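Local coordinates for protein binary enterotoxin of Clostridium perfringens component a (Clostridium perfringens, PDB 5WTZ) that catalyses, in all likelihood, the ADP-ribosylation of actin as the enzymatic component of a two-part iota-like enterotoxin, using the NAD+ bound in its pocket, at residues T20-K25 against V143-P148; Q107-S112 against N124-K129; S224-E229 against R289-D294. All blocks are in the same frame, centred on the assembly; numbering follows the deposited sequence.

Contact 1 of 3, residues T20-K25 against V143-P148; sequences TLWAKK and VTMTEP
Leu21 O accepts two backbone N-H groups, from Lys24 N at 2.7 Å and Lys25 N at 3.3 Å, and the turn of helix 16-31 built around it sets Trp22 and Ala23 against the side chain of Met145. The result is a Met-aromatic contact. It joins this helix near the N-terminus to the chain where it leaves the small antiparallel sheet in the first ADP-ribosyltransferase-type part of the toxin. Trp22 swings out with CG anti to its backbone N (chi1 174°), which brings the benzo edge of the indole round to the sulfur. Met145 SD lies 5.0 Å from the centroid of the Trp22 six-membered ring and 89° off the ring normal. It therefore meets the rim of the ring in plane and does not sit over a face. It is shared evenly along one bond of that rim: Met145 SD is 3.9 Å from both Trp22 CE3 and Trp22 CZ3. The Met145 chain runs extended beyond CG (chi2 176°) and carries the sulfur from the loop to the helix. All three touching residues are buried. Ser170 of strand 168-171, Val180 of strand 179-182 and Leu178 just before the latter also touch Met145. The other neighbours of Trp22 include Phe12, whose ring meets the indole at a slant. The terminal methyl presses on the Ala23 side chain, Met145 CE being only 3.3 Å from Ala23 CB, tighter than ordinary van der Waals contact, while Met145 CE stands 4.2 Å from Trp22 CZ3.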
loop_
_atom_site.group_PDB
_atom_site.type_symbol
_atom_site.label_atom_id
_atom_site.label_comp_id
_atom_site.label_asym_id
_atom_site.label_seq_id
_atom_site.Cartn_x
_atom_site.Cartn_y
_atom_site.Cartn_z
ATOM N N THR A 20 16.533 18.248 -19.319
ATOM C CA THR A 20 15.417 18.981 -19.912
ATOM C C THR A 20 15.378 18.757 -21.416
ATOM O O THR A 20 14.300 18.712 -22.007
ATOM C CB THR A 20 15.479 20.516 -19.622
ATOM O OG1 THR A 20 16.753 21.038 -20.021
ATOM C CG2 THR A 20 15.208 20.826 -18.148
ATOM N N LEU A 21 16.548 18.614 -22.030
ATOM C CA LEU A 21 16.604 18.353 -23.459
ATOM C C LEU A 21 15.954 17.002 -23.704
ATOM O O LEU A 21 14.945 16.904 -24.413
ATOM C CB LEU A 21 18.038 18.365 -23.978
ATOM C CG LEU A 21 18.086 18.490 -25.498
ATOM C CD1 LEU A 21 17.247 19.681 -25.962
ATOM C CD2 LEU A 21 19.517 18.581 -25.997
ATOM N N TRP A 22 16.542 15.976 -23.091
ATOM C CA TRP A 22 15.967 14.633 -23.052
ATOM C C TRP A 22 14.470 14.691 -22.763
ATOM O O TRP A 22 13.671 14.094 -23.483
ATOM C CB TRP A 22 16.680 13.784 -22.002
ATOM C CG TRP A 22 16.067 12.431 -21.798
ATOM C CD1 TRP A 22 16.167 11.348 -22.626
ATOM C CD2 TRP A 22 15.269 12.012 -20.688
ATOM N NE1 TRP A 22 15.474 10.282 -22.100
ATOM C CE2 TRP A 22 14.916 10.664 -20.908
ATOM C CE3 TRP A 22 14.820 12.643 -19.525
ATOM C CZ2 TRP A 22 14.132 9.943 -20.016
ATOM C CZ3 TRP A 22 14.042 11.921 -18.639
ATOM C CH2 TRP A 22 13.709 10.584 -18.890
ATOM N N ALA A 23 14.099 15.448 -21.731
ATOM C CA ALA A 23 12.704 15.592 -21.346
ATOM C C ALA A 23 11.890 16.260 -22.435
ATOM O O ALA A 23 10.702 15.996 -22.584
ATOM C CB ALA A 23 12.589 16.391 -20.073
ATOM N N LYS A 24 12.525 17.138 -23.194
ATOM C CA LYS A 24 11.753 18.018 -24.046
ATOM C C LYS A 24 11.179 17.336 -25.246
ATOM O O LYS A 24 9.989 17.469 -25.548
ATOM C CB LYS A 24 12.588 19.209 -24.476
ATOM C CG LYS A 24 11.741 20.381 -24.208
ATOM C CD LYS A 24 11.533 20.308 -22.726
ATOM C CE LYS A 24 10.466 21.225 -22.306
ATOM N NZ LYS A 24 9.117 20.748 -22.749
ATOM N N LYS A 25 12.038 16.601 -25.923
ATOM C CA LYS A 25 11.636 15.832 -27.072
ATOM C C LYS A 25 10.602 14.816 -26.697
ATOM O O LYS A 25 9.564 14.701 -27.347
ATOM C CB LYS A 25 12.830 15.128 -27.648
ATOM C CG LYS A 25 13.994 16.012 -27.606
ATOM C CD LYS A 25 15.201 15.191 -27.460
ATOM C CE LYS A 25 16.322 16.090 -27.110
ATOM N NZ LYS A 25 17.587 15.393 -27.244
ATOM N N VAL A 143 7.955 13.331 -9.893
ATOM C CA VAL A 143 9.286 13.505 -9.330
ATOM C C VAL A 143 10.155 14.389 -10.210
ATOM O O VAL A 143 9.722 14.821 -11.279
ATOM C CB VAL A 143 9.987 12.150 -9.149
ATOM C CG1 VAL A 143 9.260 11.325 -8.112
ATOM C CG2 VAL A 143 10.042 11.412 -10.473
ATOM N N THR A 144 11.386 14.637 -9.772
ATOM C CA THR A 144 12.320 15.453 -10.544
ATOM C C THR A 144 13.523 14.626 -11.017
ATOM O O THR A 144 13.813 13.559 -10.470
ATOM C CB THR A 144 12.797 16.670 -9.731
ATOM O OG1 THR A 144 13.576 16.236 -8.613
ATOM C CG2 THR A 144 11.608 17.440 -9.216
ATOM N N MET A 145 14.216 15.124 -12.039
ATOM C CA MET A 145 15.264 14.358 -12.719
ATOM C C MET A 145 16.645 14.484 -12.096
ATOM O O MET A 145 17.545 13.709 -12.416
ATOM C CB MET A 145 15.360 14.788 -14.181
ATOM C CG MET A 145 14.077 14.595 -14.941
ATOM S SD MET A 145 14.148 15.204 -16.629
ATOM C CE MET A 145 12.374 15.348 -16.905
ATOM N N THR A 146 16.822 15.473 -11.232
ATOM C CA THR A 146 18.144 15.776 -10.702
ATOM C C THR A 146 18.089 16.053 -9.211
ATOM O O THR A 146 17.036 16.387 -8.674
ATOM C CB THR A 146 18.780 17.000 -11.416
ATOM O OG1 THR A 146 17.854 18.092 -11.429
ATOM C CG2 THR A 146 19.171 16.655 -12.845
ATOM N N GLU A 147 19.230 15.893 -8.549
ATOM C CA GLU A 147 19.348 16.194 -7.133
ATOM C C GLU A 147 18.927 17.625 -6.880
ATOM O O GLU A 147 19.407 18.531 -7.549
ATOM C CB GLU A 147 20.779 15.969 -6.649
ATOM C CG GLU A 147 20.965 16.210 -5.163
ATOM C CD GLU A 147 22.419 16.157 -4.753
ATOM O OE1 GLU A 147 23.046 15.092 -4.940
ATOM O OE2 GLU A 147 22.940 17.183 -4.254
ATOM N N PRO A 148 18.016 17.834 -5.923
ATOM C CA PRO A 148 17.543 19.202 -5.687
ATOM C C PRO A 148 18.685 20.147 -5.348
ATOM O O PRO A 148 19.710 19.711 -4.808
ATOM C CB PRO A 148 16.593 19.044 -4.508
ATOM C CG PRO A 148 16.111 17.620 -4.612
ATOM C CD PRO A 148 17.297 16.846 -5.102
#

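Contact 2 of 3, residues Q107-S112 against N124-K129; sequences QNLESS and NNFAKK
Leu109 and Phe126 make the buried half of this contact, Gln107 and Asn125 the half nearer solvent, and the two halves hold by different means. On the inner side a methyl of Leu109 comes in across the Phe126 side chain at about a right angle: Leu109 CD2 lies 4.2 Å from Phe126 CB, so the branch meets the root of the side chain. That leaves the phenyl ring to reach on inward. With CG placed anti to the backbone N (chi1 -174°), the ring is directed to Ile156, Leu193 and Val206 of the underlying sheet and lies edge-to-face against Phe105. Leu109 reaches the same floor through Ile156 and Ala204.

The outer half rests on a single amide-to-amide hydrogen bond between partly exposed residues. Asn125 ND2 donates an N-H to Gln107 OE1 at 2.9 Å, nearly straight at 175°. The donor lies in the carbonyl plane on a lone pair of the oxygen, and the oxygen in turn lies in the amide plane of Asn125. The two amides are tilted by 31°, so they are neither stacked nor coplanar. Gln107 spans the distance with an extended chain. Within the loop, away from the helix, Asn108 OD1 accepts from Glu110 N at 3.0 Å, an Asx turn that bends the loop.

Loop and helix thus lie together on one mixed sheet: helix 120-130 packs through Phe126, and the connection from edge strand 92-98 through Leu109, onto the five-stranded sheet of an ADP-ribosyltransferase-type fold.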
loop_
_atom_site.group_PDB
_atom_site.type_symbol
_atom_site.label_atom_id
_atom_site.label_comp_id
_atom_site.label_asym_id
_atom_site.label_seq_id
_atom_site.Cartn_x
_atom_site.Cartn_y
_atom_site.Cartn_z
ATOM N N GLN A 107 9.879 9.856 14.623
ATOM C CA GLN A 107 10.984 10.505 15.320
ATOM C C GLN A 107 11.618 11.597 14.468
ATOM O O GLN A 107 11.765 11.448 13.252
ATOM C CB GLN A 107 12.051 9.480 15.717
ATOM C CG GLN A 107 13.221 10.084 16.495
ATOM C CD GLN A 107 14.120 9.033 17.118
ATOM O OE1 GLN A 107 14.089 7.871 16.721
ATOM N NE2 GLN A 107 14.913 9.433 18.106
ATOM N N ASN A 108 12.013 12.688 15.116
ATOM C CA ASN A 108 12.668 13.784 14.427
ATOM C C ASN A 108 14.089 13.415 14.013
ATOM O O ASN A 108 14.877 12.953 14.838
ATOM C CB ASN A 108 12.685 15.025 15.319
ATOM C CG ASN A 108 12.699 16.316 14.524
ATOM O OD1 ASN A 108 13.521 16.500 13.624
ATOM N ND2 ASN A 108 11.774 17.214 14.845
ATOM N N LEU A 109 14.421 13.621 12.741
ATOM C CA LEU A 109 15.764 13.304 12.248
ATOM C C LEU A 109 16.749 14.443 12.473
ATOM O O LEU A 109 17.967 14.239 12.466
ATOM C CB LEU A 109 15.713 12.945 10.764
ATOM C CG LEU A 109 15.232 11.530 10.473
ATOM C CD1 LEU A 109 14.881 11.370 9.003
ATOM C CD2 LEU A 109 16.316 10.539 10.903
ATOM N N GLU A 110 16.224 15.644 12.677
ATOM C CA GLU A 110 17.063 16.801 12.933
ATOM C C GLU A 110 17.631 16.706 14.340
ATOM O O GLU A 110 16.892 16.483 15.297
ATOM C CB GLU A 110 16.266 18.099 12.758
ATOM C CG GLU A 110 16.786 18.984 11.639
ATOM C CD GLU A 110 15.779 20.023 11.178
ATOM O OE1 GLU A 110 15.145 20.667 12.040
ATOM O OE2 GLU A 110 15.628 20.199 9.949
ATOM N N SER A 111 18.945 16.841 14.467
ATOM C CA SER A 111 19.554 16.943 15.781
ATOM C C SER A 111 18.971 18.148 16.507
ATOM O O SER A 111 18.641 19.157 15.876
ATOM C CB SER A 111 21.071 17.073 15.674
ATOM O OG SER A 111 21.616 17.619 16.857
ATOM N N SER A 112 18.832 18.048 17.823
ATOM C CA SER A 112 18.318 19.168 18.602
ATOM C C SER A 112 19.387 20.241 18.815
ATOM O O SER A 112 19.063 21.385 19.133
ATOM C CB SER A 112 17.770 18.687 19.947
ATOM O OG SER A 112 18.775 18.051 20.713
ATOM N N ASN A 124 19.661 5.952 13.127
ATOM C CA ASN A 124 19.822 4.515 13.347
ATOM C C ASN A 124 18.470 3.844 13.508
ATOM O O ASN A 124 18.262 2.740 13.026
ATOM C CB ASN A 124 20.696 4.228 14.564
ATOM C CG ASN A 124 22.167 4.214 14.223
ATOM O OD1 ASN A 124 22.551 3.908 13.093
ATOM N ND2 ASN A 124 23.001 4.576 15.188
ATOM N N ASN A 125 17.548 4.515 14.184
ATOM C CA ASN A 125 16.198 3.994 14.299
ATOM C C ASN A 125 15.514 3.985 12.937
ATOM O O ASN A 125 14.749 3.072 12.616
ATOM C CB ASN A 125 15.384 4.810 15.310
ATOM C CG ASN A 125 15.839 4.580 16.745
ATOM O OD1 ASN A 125 16.406 3.538 17.069
ATOM N ND2 ASN A 125 15.574 5.543 17.609
ATOM N N PHE A 126 15.811 4.999 12.137
ATOM C CA PHE A 126 15.245 5.131 10.799
ATOM C C PHE A 126 15.732 3.983 9.924
ATOM O O PHE A 126 14.949 3.402 9.177
ATOM C CB PHE A 126 15.619 6.489 10.193
ATOM C CG PHE A 126 14.964 6.787 8.861
ATOM C CD1 PHE A 126 13.586 6.906 8.745
ATOM C CD2 PHE A 126 15.749 7.012 7.734
ATOM C CE1 PHE A 126 12.991 7.210 7.508
ATOM C CE2 PHE A 126 15.169 7.299 6.497
ATOM C CZ PHE A 126 13.788 7.424 6.388
ATOM N N ALA A 127 17.008 3.638 10.047
ATOM C CA ALA A 127 17.570 2.492 9.326
ATOM C C ALA A 127 16.780 1.208 9.586
ATOM O O ALA A 127 16.498 0.446 8.663
ATOM C CB ALA A 127 19.035 2.296 9.696
ATOM N N LYS A 128 16.410 0.972 10.842
ATOM C CA LYS A 128 15.668 -0.224 11.172
ATOM C C LYS A 128 14.250 -0.135 10.604
ATOM O O LYS A 128 13.745 -1.101 10.008
ATOM C CB LYS A 128 15.640 -0.437 12.689
ATOM C CG LYS A 128 16.998 -0.779 13.283
ATOM C CD LYS A 128 16.929 -0.969 14.797
ATOM C CE LYS A 128 18.301 -1.302 15.389
ATOM N NZ LYS A 128 18.847 -2.602 14.890
ATOM N N LYS A 129 13.624 1.029 10.766
ATOM C CA LYS A 129 12.238 1.223 10.362
ATOM C C LYS A 129 12.029 1.026 8.851
ATOM O O LYS A 129 11.031 0.427 8.448
ATOM C CB LYS A 129 11.747 2.611 10.781
ATOM C CG LYS A 129 10.303 2.907 10.380
ATOM C CD LYS A 129 9.328 1.877 10.964
ATOM C CE LYS A 129 7.881 2.121 10.483
ATOM N NZ LYS A 129 7.697 2.012 9.004
#

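Contact 3 of 3, residues S224-E229 against R289-D294; sequences SQWGEE and RKIPED
Trp226, on helix 220-237, meets the loop that leads into strand 295-301, an edge strand of the five-stranded sheet in the second ADP-ribosyltransferase-type part of the chain. Three consecutive loop residues, Ile291, Pro292 and Glu293, receive the indole, and one tie is a hydrogen bond. Trp226 NE1 donates to Glu293 OE2 over 2.7 Å, with a bent N-H...O angle of 154°. The oxygen sits in the plane of the indole, at its nitrogen edge, but the N-H arrives from above the carboxylate, 36° out of that plane. The same oxygen is 3.4 Å from Trp226 CD1, so it lies beside the pyrrole corner of the ring. A carboxylate here would be expected to polarise the indole N-H. Glu293 gets into position with CG tucked between its backbone N and carbonyl carbon (chi1 64°) and the rest of the chain extended, sliding past the indole in the opposite direction.

Strand 295-301 carries Arg299 and Arg300, two residues of the nucleotide pocket, so the loop gripped by Trp226 runs directly into a binding element of the ADP-ribosyltransferase fold. The indole itself stays back from the ligand, its side chain about 13 Å from the bound NAD and about 10 Å from the side chain of Glu384.

The benzo end makes the apolar half of the contact. Pro292 CG and Pro292 CD are each 4.0 Å from Trp226 CZ2, approaching obliquely from the opposite direction. The Ile291 CB points across the approach, yet the end of the chain comes nearer, CD1 lying 4.3 Å from Trp226 CH2 at the ring edge. Phe216 and Leu214 also touch the indole. The loop is fastened further by backbone bonds from Ile291 to Gly367 and Ser368, and Arg289 O accepts from the OH of Tyr231, five residues further along the helix than Trp226.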
loop_
_atom_site.group_PDB
_atom_site.type_symbol
_atom_site.label_atom_id
_atom_site.label_comp_id
_atom_site.label_asym_id
_atom_site.label_seq_id
_atom_site.Cartn_x
_atom_site.Cartn_y
_atom_site.Cartn_z
ATOM N N SER A 224 -9.703 -13.276 -8.993
ATOM C CA SER A 224 -10.366 -14.562 -9.139
ATOM C C SER A 224 -9.469 -15.570 -9.871
ATOM O O SER A 224 -9.349 -16.722 -9.459
ATOM C CB SER A 224 -11.696 -14.374 -9.872
ATOM O OG SER A 224 -12.286 -15.618 -10.200
ATOM N N GLN A 225 -8.828 -15.120 -10.947
ATOM C CA GLN A 225 -7.914 -15.961 -11.717
ATOM C C GLN A 225 -6.713 -16.443 -10.908
ATOM O O GLN A 225 -6.331 -17.608 -10.993
ATOM C CB GLN A 225 -7.434 -15.212 -12.957
ATOM C CG GLN A 225 -8.458 -15.202 -14.084
ATOM C CD GLN A 225 -8.046 -14.332 -15.257
ATOM O OE1 GLN A 225 -7.442 -13.269 -15.079
ATOM N NE2 GLN A 225 -8.380 -14.773 -16.464
ATOM N N TRP A 226 -6.114 -15.540 -10.140
ATOM C CA TRP A 226 -5.003 -15.892 -9.262
ATOM C C TRP A 226 -5.440 -16.913 -8.214
ATOM O O TRP A 226 -4.775 -17.934 -8.008
ATOM C CB TRP A 226 -4.439 -14.636 -8.594
ATOM C CG TRP A 226 -3.206 -14.898 -7.775
ATOM C CD1 TRP A 226 -1.909 -14.860 -8.206
ATOM C CD2 TRP A 226 -3.157 -15.237 -6.387
ATOM N NE1 TRP A 226 -1.057 -15.159 -7.169
ATOM C CE2 TRP A 226 -1.805 -15.393 -6.036
ATOM C CE3 TRP A 226 -4.135 -15.423 -5.396
ATOM C CZ2 TRP A 226 -1.397 -15.731 -4.753
ATOM C CZ3 TRP A 226 -3.730 -15.751 -4.122
ATOM C CH2 TRP A 226 -2.372 -15.904 -3.810
ATOM N N GLY A 227 -6.574 -16.653 -7.567
ATOM C CA GLY A 227 -7.113 -17.579 -6.587
ATOM C C GLY A 227 -7.356 -18.970 -7.150
ATOM O O GLY A 227 -6.950 -19.975 -6.560
ATOM N N GLU A 228 -8.009 -19.026 -8.310
ATOM C CA GLU A 228 -8.267 -20.284 -8.987
ATOM C C GLU A 228 -6.984 -21.020 -9.372
ATOM O O GLU A 228 -6.862 -22.218 -9.139
ATOM C CB GLU A 228 -9.121 -20.037 -10.237
ATOM C CG GLU A 228 -9.366 -21.275 -11.078
ATOM C CD GLU A 228 -10.316 -22.258 -10.414
ATOM O OE1 GLU A 228 -11.023 -21.860 -9.460
ATOM O OE2 GLU A 228 -10.351 -23.431 -10.850
ATOM N N GLU A 229 -6.039 -20.317 -9.984
ATOM C CA GLU A 229 -4.837 -20.961 -10.490
ATOM C C GLU A 229 -4.023 -21.556 -9.354
ATOM O O GLU A 229 -3.454 -22.637 -9.474
ATOM C CB GLU A 229 -3.966 -19.968 -11.272
ATOM C CG GLU A 229 -4.542 -19.495 -12.592
ATOM C CD GLU A 229 -3.573 -18.614 -13.358
ATOM O OE1 GLU A 229 -2.383 -18.987 -13.454
ATOM O OE2 GLU A 229 -3.995 -17.547 -13.857
ATOM N N ARG A 289 -0.779 -25.454 1.409
ATOM C CA ARG A 289 -0.175 -24.821 0.249
ATOM C C ARG A 289 0.176 -23.373 0.551
ATOM O O ARG A 289 -0.692 -22.501 0.517
ATOM C CB ARG A 289 -1.101 -24.908 -0.963
ATOM C CG ARG A 289 -0.524 -24.258 -2.214
ATOM C CD ARG A 289 -1.483 -24.377 -3.382
ATOM N NE ARG A 289 -1.303 -25.615 -4.140
ATOM C CZ ARG A 289 -0.765 -25.680 -5.356
ATOM N NH1 ARG A 289 -0.358 -24.576 -5.967
ATOM N NH2 ARG A 289 -0.641 -26.851 -5.965
ATOM N N LYS A 290 1.449 -23.137 0.872
ATOM C CA LYS A 290 1.953 -21.812 1.223
ATOM C C LYS A 290 1.720 -20.817 0.110
ATOM O O LYS A 290 1.790 -21.165 -1.069
ATOM C CB LYS A 290 3.447 -21.862 1.539
ATOM C CG LYS A 290 3.765 -22.545 2.857
ATOM C CD LYS A 290 5.253 -22.666 3.005
ATOM C CE LYS A 290 5.665 -23.190 4.377
ATOM N NZ LYS A 290 5.429 -22.174 5.442
ATOM N N ILE A 291 1.427 -19.577 0.495
ATOM C CA ILE A 291 1.312 -18.477 -0.467
ATOM C C ILE A 291 2.519 -18.497 -1.426
ATOM O O ILE A 291 3.663 -18.414 -0.990
ATOM C CB ILE A 291 1.211 -17.124 0.272
ATOM C CG1 ILE A 291 -0.074 -17.068 1.102
ATOM C CG2 ILE A 291 1.251 -15.948 -0.703
ATOM C CD1 ILE A 291 -1.342 -16.858 0.292
ATOM N N PRO A 292 2.260 -18.660 -2.736
ATOM C CA PRO A 292 3.288 -18.932 -3.757
ATOM C C PRO A 292 4.112 -17.716 -4.217
ATOM O O PRO A 292 5.137 -17.920 -4.870
ATOM C CB PRO A 292 2.468 -19.471 -4.927
ATOM C CG PRO A 292 1.181 -18.746 -4.811
ATOM C CD PRO A 292 0.909 -18.665 -3.319
ATOM N N GLU A 293 3.652 -16.501 -3.915
ATOM C CA GLU A 293 4.352 -15.256 -4.249
ATOM C C GLU A 293 3.812 -14.149 -3.360
ATOM O O GLU A 293 2.645 -14.210 -2.934
ATOM C CB GLU A 293 4.150 -14.881 -5.713
ATOM C CG GLU A 293 2.689 -14.576 -6.058
ATOM C CD GLU A 293 2.470 -14.412 -7.548
ATOM O OE1 GLU A 293 3.256 -13.682 -8.184
ATOM O OE2 GLU A 293 1.530 -15.036 -8.085
ATOM N N ASP A 294 4.644 -13.141 -3.094
ATOM C CA ASP A 294 4.248 -12.008 -2.264
ATOM C C ASP A 294 2.981 -11.412 -2.849
ATOM O O ASP A 294 2.883 -11.209 -4.068
ATOM C CB ASP A 294 5.344 -10.936 -2.184
ATOM C CG ASP A 294 6.517 -11.337 -1.279
ATOM O OD1 ASP A 294 6.781 -12.550 -1.098
ATOM O OD2 ASP A 294 7.193 -10.422 -0.768
#

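In the fold
Contacts 1 and 2 belong to the N-terminal ADP-ribosyltransferase-type region, with contact 2 nested in the chain between the two segments of contact 1; their centres are 30 Å apart and their nearest atoms about 15 Å. Contact 3 follows later in the chain, in the second such region, where the NAD lies. Its centre is 40 Å from that of contact 1 and 38 Å from that of contact 2, which is on the opposite side of the chain's centre. No two contacts touch. Only contact 3 approaches the nucleotide pocket; the others lie away from it, although Lys129 of contact 2 hydrogen-bonds to Asp396 O in the second region, linking the two halves.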